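Local coordinates for protein tRNA (cytosine(72)-C(5))-methyltransferase (Pyrococcus horikoshii, PDB 5ZVE) that methylates the C5 position of cytosine 72 in several tRNAs, using S-adenosyl-L-methionine as methyl donor, at residues A[253-265]-A[300-312]. Numbering follows the deposited sequence.
Sequences VQMDARKLPDLGI and YQRAFIWAAIKSL. With SAH (S-adenosyl-L-homocysteine), chain C.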
# COMPACT_ATOMS: atom_id res chain seq x y z
N VAL A 253 15.64 -10.11 10.96
CA VAL A 253 16.81 -9.44 11.51
C VAL A 253 16.56 -7.93 11.52
O VAL A 253 16.16 -7.33 10.52
CB VAL A 253 18.11 -9.79 10.72
CG1 VAL A 253 18.45 -11.27 10.88
CG2 VAL A 253 17.98 -9.44 9.26
N GLN A 254 16.77 -7.33 12.69
CA GLN A 254 16.64 -5.89 12.85
C GLN A 254 17.98 -5.20 12.62
O GLN A 254 18.97 -5.53 13.29
CB GLN A 254 16.11 -5.55 14.24
CG GLN A 254 15.85 -4.08 14.45
CD GLN A 254 15.40 -3.78 15.85
OE1 GLN A 254 15.22 -4.68 16.67
NE2 GLN A 254 15.22 -2.50 16.15
N MET A 255 18.00 -4.22 11.72
CA MET A 255 19.24 -3.54 11.33
C MET A 255 18.99 -2.47 10.28
O MET A 255 17.95 -2.47 9.62
CB MET A 255 20.27 -4.55 10.79
CG MET A 255 20.01 -4.95 9.35
SD MET A 255 21.25 -6.06 8.66
CE MET A 255 22.66 -4.95 8.53
N ASP A 256 19.96 -1.57 10.13
CA ASP A 256 19.98 -0.63 9.02
C ASP A 256 20.37 -1.37 7.74
O ASP A 256 21.51 -1.82 7.61
CB ASP A 256 20.94 0.53 9.31
CG ASP A 256 21.01 1.55 8.18
OD1 ASP A 256 20.25 1.43 7.20
OD2 ASP A 256 21.84 2.48 8.28
N ALA A 257 19.42 -1.50 6.82
CA ALA A 257 19.62 -2.30 5.60
C ALA A 257 20.73 -1.75 4.70
O ALA A 257 21.25 -2.46 3.85
CB ALA A 257 18.33 -2.39 4.83
N ARG A 258 21.07 -0.48 4.89
CA ARG A 258 22.13 0.15 4.12
C ARG A 258 23.49 -0.44 4.45
O ARG A 258 24.44 -0.30 3.68
CB ARG A 258 22.13 1.66 4.36
CG ARG A 258 20.91 2.36 3.80
CD ARG A 258 20.84 3.80 4.27
NE ARG A 258 20.95 3.92 5.72
CZ ARG A 258 21.01 5.07 6.37
NH1 ARG A 258 21.09 5.09 7.69
NH2 ARG A 258 20.99 6.21 5.69
N LYS A 259 23.58 -1.10 5.60
CA LYS A 259 24.80 -1.79 6.01
C LYS A 259 24.74 -3.29 5.70
O LYS A 259 25.55 -4.05 6.23
CB LYS A 259 25.06 -1.57 7.50
CG LYS A 259 25.12 -0.11 7.91
CD LYS A 259 25.51 0.03 9.37
CE LYS A 259 27.02 0.07 9.54
NZ LYS A 259 27.58 1.38 9.10
N LEU A 260 23.79 -3.70 4.86
CA LEU A 260 23.61 -5.12 4.53
C LEU A 260 24.88 -5.93 4.23
O LEU A 260 25.01 -7.06 4.72
CB LEU A 260 22.66 -5.28 3.33
CG LEU A 260 22.50 -6.74 2.90
CD1 LEU A 260 21.86 -7.59 3.99
CD2 LEU A 260 21.76 -6.89 1.60
N PRO A 261 25.83 -5.39 3.44
CA PRO A 261 27.04 -6.18 3.18
C PRO A 261 27.83 -6.57 4.43
O PRO A 261 28.75 -7.37 4.31
CB PRO A 261 27.87 -5.26 2.28
CG PRO A 261 26.86 -4.44 1.57
CD PRO A 261 25.80 -4.17 2.60
N ASP A 262 27.48 -6.02 5.59
CA ASP A 262 28.14 -6.38 6.84
C ASP A 262 27.88 -7.84 7.21
O ASP A 262 28.68 -8.45 7.92
CB ASP A 262 27.67 -5.48 7.99
CG ASP A 262 28.22 -4.07 7.88
OD1 ASP A 262 28.87 -3.76 6.85
OD2 ASP A 262 28.02 -3.27 8.82
N LEU A 263 26.78 -8.40 6.73
CA LEU A 263 26.57 -9.84 6.80
C LEU A 263 27.55 -10.50 5.83
O LEU A 263 28.23 -9.81 5.08
CB LEU A 263 25.12 -10.21 6.45
CG LEU A 263 24.01 -9.97 7.49
CD1 LEU A 263 23.87 -8.51 7.86
CD2 LEU A 263 22.67 -10.52 7.00
N GLY A 264 27.62 -11.82 5.82
CA GLY A 264 28.58 -12.46 4.93
C GLY A 264 27.89 -13.04 3.71
O GLY A 264 28.48 -13.82 2.96
N ILE A 265 26.64 -12.64 3.53
CA ILE A 265 25.75 -13.27 2.57
C ILE A 265 25.86 -12.70 1.16
O ILE A 265 25.87 -11.48 0.97
CB ILE A 265 24.30 -13.16 3.06
CG1 ILE A 265 24.19 -13.80 4.44
CG2 ILE A 265 23.35 -13.82 2.07
CD1 ILE A 265 22.89 -13.54 5.13
N TYR A 300 18.38 8.76 -0.54
CA TYR A 300 18.33 7.79 0.55
C TYR A 300 18.22 6.36 0.01
O TYR A 300 18.81 5.43 0.56
CB TYR A 300 17.16 8.13 1.47
CG TYR A 300 16.98 7.22 2.67
CD1 TYR A 300 17.98 7.08 3.62
CD2 TYR A 300 15.78 6.54 2.87
CE1 TYR A 300 17.81 6.27 4.73
CE2 TYR A 300 15.60 5.72 3.97
CZ TYR A 300 16.62 5.59 4.90
OH TYR A 300 16.44 4.78 6.00
N GLN A 301 17.47 6.18 -1.07
CA GLN A 301 17.26 4.85 -1.65
C GLN A 301 18.52 4.29 -2.30
O GLN A 301 18.74 3.07 -2.30
CB GLN A 301 16.13 4.90 -2.68
CG GLN A 301 14.76 5.20 -2.07
CD GLN A 301 13.78 5.69 -3.11
OE1 GLN A 301 14.17 6.10 -4.20
NE2 GLN A 301 12.49 5.65 -2.78
N ARG A 302 19.36 5.17 -2.84
CA ARG A 302 20.60 4.76 -3.50
C ARG A 302 21.52 4.00 -2.56
O ARG A 302 22.25 3.11 -2.98
CB ARG A 302 21.33 5.96 -4.09
CG ARG A 302 20.72 6.45 -5.39
CD ARG A 302 21.37 7.72 -5.89
NE ARG A 302 20.49 8.41 -6.84
CZ ARG A 302 19.97 9.61 -6.63
NH1 ARG A 302 20.25 10.27 -5.52
NH2 ARG A 302 19.17 10.16 -7.54
N ALA A 303 21.49 4.37 -1.28
CA ALA A 303 22.27 3.66 -0.28
C ALA A 303 21.83 2.21 -0.17
O ALA A 303 22.67 1.30 -0.11
CB ALA A 303 22.15 4.37 1.07
N PHE A 304 20.51 1.98 -0.16
CA PHE A 304 19.95 0.62 -0.16
C PHE A 304 20.35 -0.16 -1.41
O PHE A 304 20.80 -1.30 -1.34
CB PHE A 304 18.42 0.67 -0.10
CG PHE A 304 17.87 1.18 1.20
CD1 PHE A 304 17.89 2.54 1.49
CD2 PHE A 304 17.29 0.32 2.11
CE1 PHE A 304 17.37 3.02 2.68
CE2 PHE A 304 16.76 0.79 3.30
CZ PHE A 304 16.80 2.14 3.59
N ILE A 305 20.18 0.50 -2.55
CA ILE A 305 20.43 -0.10 -3.85
C ILE A 305 21.87 -0.57 -3.98
O ILE A 305 22.13 -1.70 -4.39
CB ILE A 305 20.13 0.90 -4.97
CG1 ILE A 305 18.63 1.20 -5.04
CG2 ILE A 305 20.67 0.38 -6.29
CD1 ILE A 305 18.30 2.37 -5.94
N TRP A 306 22.80 0.31 -3.63
CA TRP A 306 24.22 -0.00 -3.66
C TRP A 306 24.51 -1.18 -2.73
O TRP A 306 25.23 -2.11 -3.11
CB TRP A 306 25.05 1.23 -3.27
CG TRP A 306 26.55 1.06 -3.31
CD1 TRP A 306 27.44 1.42 -2.33
CD2 TRP A 306 27.33 0.48 -4.37
NE1 TRP A 306 28.72 1.11 -2.72
CE2 TRP A 306 28.68 0.53 -3.97
CE3 TRP A 306 27.01 -0.07 -5.61
CZ2 TRP A 306 29.72 0.05 -4.76
CZ3 TRP A 306 28.05 -0.55 -6.41
CH2 TRP A 306 29.38 -0.49 -5.98
N ALA A 307 23.93 -1.15 -1.54
CA ALA A 307 24.10 -2.23 -0.57
C ALA A 307 23.57 -3.55 -1.13
O ALA A 307 24.14 -4.61 -0.88
CB ALA A 307 23.41 -1.88 0.74
N ALA A 308 22.47 -3.48 -1.89
CA ALA A 308 21.88 -4.67 -2.48
C ALA A 308 22.75 -5.23 -3.59
O ALA A 308 22.98 -6.43 -3.66
CB ALA A 308 20.49 -4.35 -3.02
N ILE A 309 23.22 -4.34 -4.47
CA ILE A 309 24.08 -4.72 -5.58
C ILE A 309 25.34 -5.43 -5.09
O ILE A 309 25.74 -6.46 -5.64
CB ILE A 309 24.47 -3.49 -6.42
CG1 ILE A 309 23.24 -2.90 -7.12
CG2 ILE A 309 25.55 -3.84 -7.44
CD1 ILE A 309 23.52 -1.61 -7.86
N LYS A 310 25.96 -4.88 -4.05
CA LYS A 310 27.18 -5.47 -3.50
C LYS A 310 26.92 -6.79 -2.79
O LYS A 310 27.83 -7.60 -2.62
CB LYS A 310 27.85 -4.49 -2.53
CG LYS A 310 28.48 -3.27 -3.19
CD LYS A 310 29.38 -2.51 -2.23
CE LYS A 310 28.61 -2.05 -0.99
NZ LYS A 310 29.47 -1.27 -0.05
N SER A 311 25.68 -7.02 -2.38
CA SER A 311 25.32 -8.25 -1.68
C SER A 311 24.71 -9.29 -2.61
O SER A 311 24.32 -10.36 -2.17
CB SER A 311 24.35 -7.95 -0.54
OG SER A 311 24.90 -7.04 0.39
N LEU A 312 24.64 -8.96 -3.90
CA LEU A 312 24.09 -9.90 -4.88
C LEU A 312 25.21 -10.71 -5.51
O LEU A 312 26.25 -10.17 -5.87
CB LEU A 312 23.32 -9.17 -5.98
CG LEU A 312 21.80 -9.08 -5.89
CD1 LEU A 312 21.25 -8.36 -7.12
CD2 LEU A 312 21.16 -10.46 -5.75
N SAH C . 7.88 -4.31 1.94
CA SAH C . 6.94 -4.08 3.03
CB SAH C . 6.70 -2.59 3.26
CG SAH C . 7.94 -1.69 3.12
SD SAH C . 7.61 -0.05 3.82
C SAH C . 5.61 -4.82 2.83
O SAH C . 5.30 -5.31 1.75
OXT SAH C . 4.81 -4.94 3.76
C5' SAH C . 9.37 0.39 3.93
C4' SAH C . 10.07 -0.13 5.18
O4' SAH C . 11.44 0.25 5.16
C3' SAH C . 9.51 0.42 6.49
O3' SAH C . 8.97 -0.64 7.24
C2' SAH C . 10.70 0.98 7.24
O2' SAH C . 10.72 0.50 8.56
C1' SAH C . 11.88 0.41 6.49
N9 SAH C . 13.11 1.24 6.55
C8 SAH C . 13.23 2.60 6.44
N7 SAH C . 14.53 2.93 6.55
C5 SAH C . 15.25 1.80 6.73
C6 SAH C . 16.61 1.56 6.90
N6 SAH C . 17.49 2.56 6.91
N1 SAH C . 17.05 0.26 7.06
C2 SAH C . 16.15 -0.78 7.06
N3 SAH C . 14.80 -0.54 6.89
C4 SAH C . 14.36 0.73 6.73
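Arg258 and Phe304 mark where the 3-10 turn 257-262 comes closest to the last turns of helix 291-310, their CA atoms 4.8 Å apart, and Pro261 meets Ser311 further along. Arg258 joins the two. Its CG sits over one face of the Phe304 ring in a CH-pi contact, 3.9 Å from the centroid, while CD rests on Ala303 CB. The bend at chi3 (-52°) turns the guanidinium back to Asp256, which it grips side-on, NE to OD1 and NH1 to OD2, the latter a salt bridge (2.8 Å). NH2 reaches the edge of the Tyr300 ring, the two planes 66° apart. Asp256 OD1 also accepts from Arg258 N, closing an Asx turn, and from adenine N6 of S-adenosyl-L-homocysteine (3.0 Å). N6 donates to Tyr300 OH as well, and Ala257 N donates to adenine N1 (3.0 Å), with Phe304 CZ 3.4 Å from C6. Replacing Asp256 by an alanine removes the carboxylate, which would probably leave the Arg258 guanidinium without its mate, undo the Asx turn and cost N6 one acceptor. Farther down, Pro261 CD and Leu260 CB pack on Ala307 CB, and Leu260 CD2 and Pro261 CG border Ser311 OG, which donates to Ala307 O (2.8 Å). The acidic residue after a parallel strand, reading the adenine amino group while the next backbone N-H reads N1, exemplifies adenine recognition in the Rossmann-like fold of class I methyltransferases.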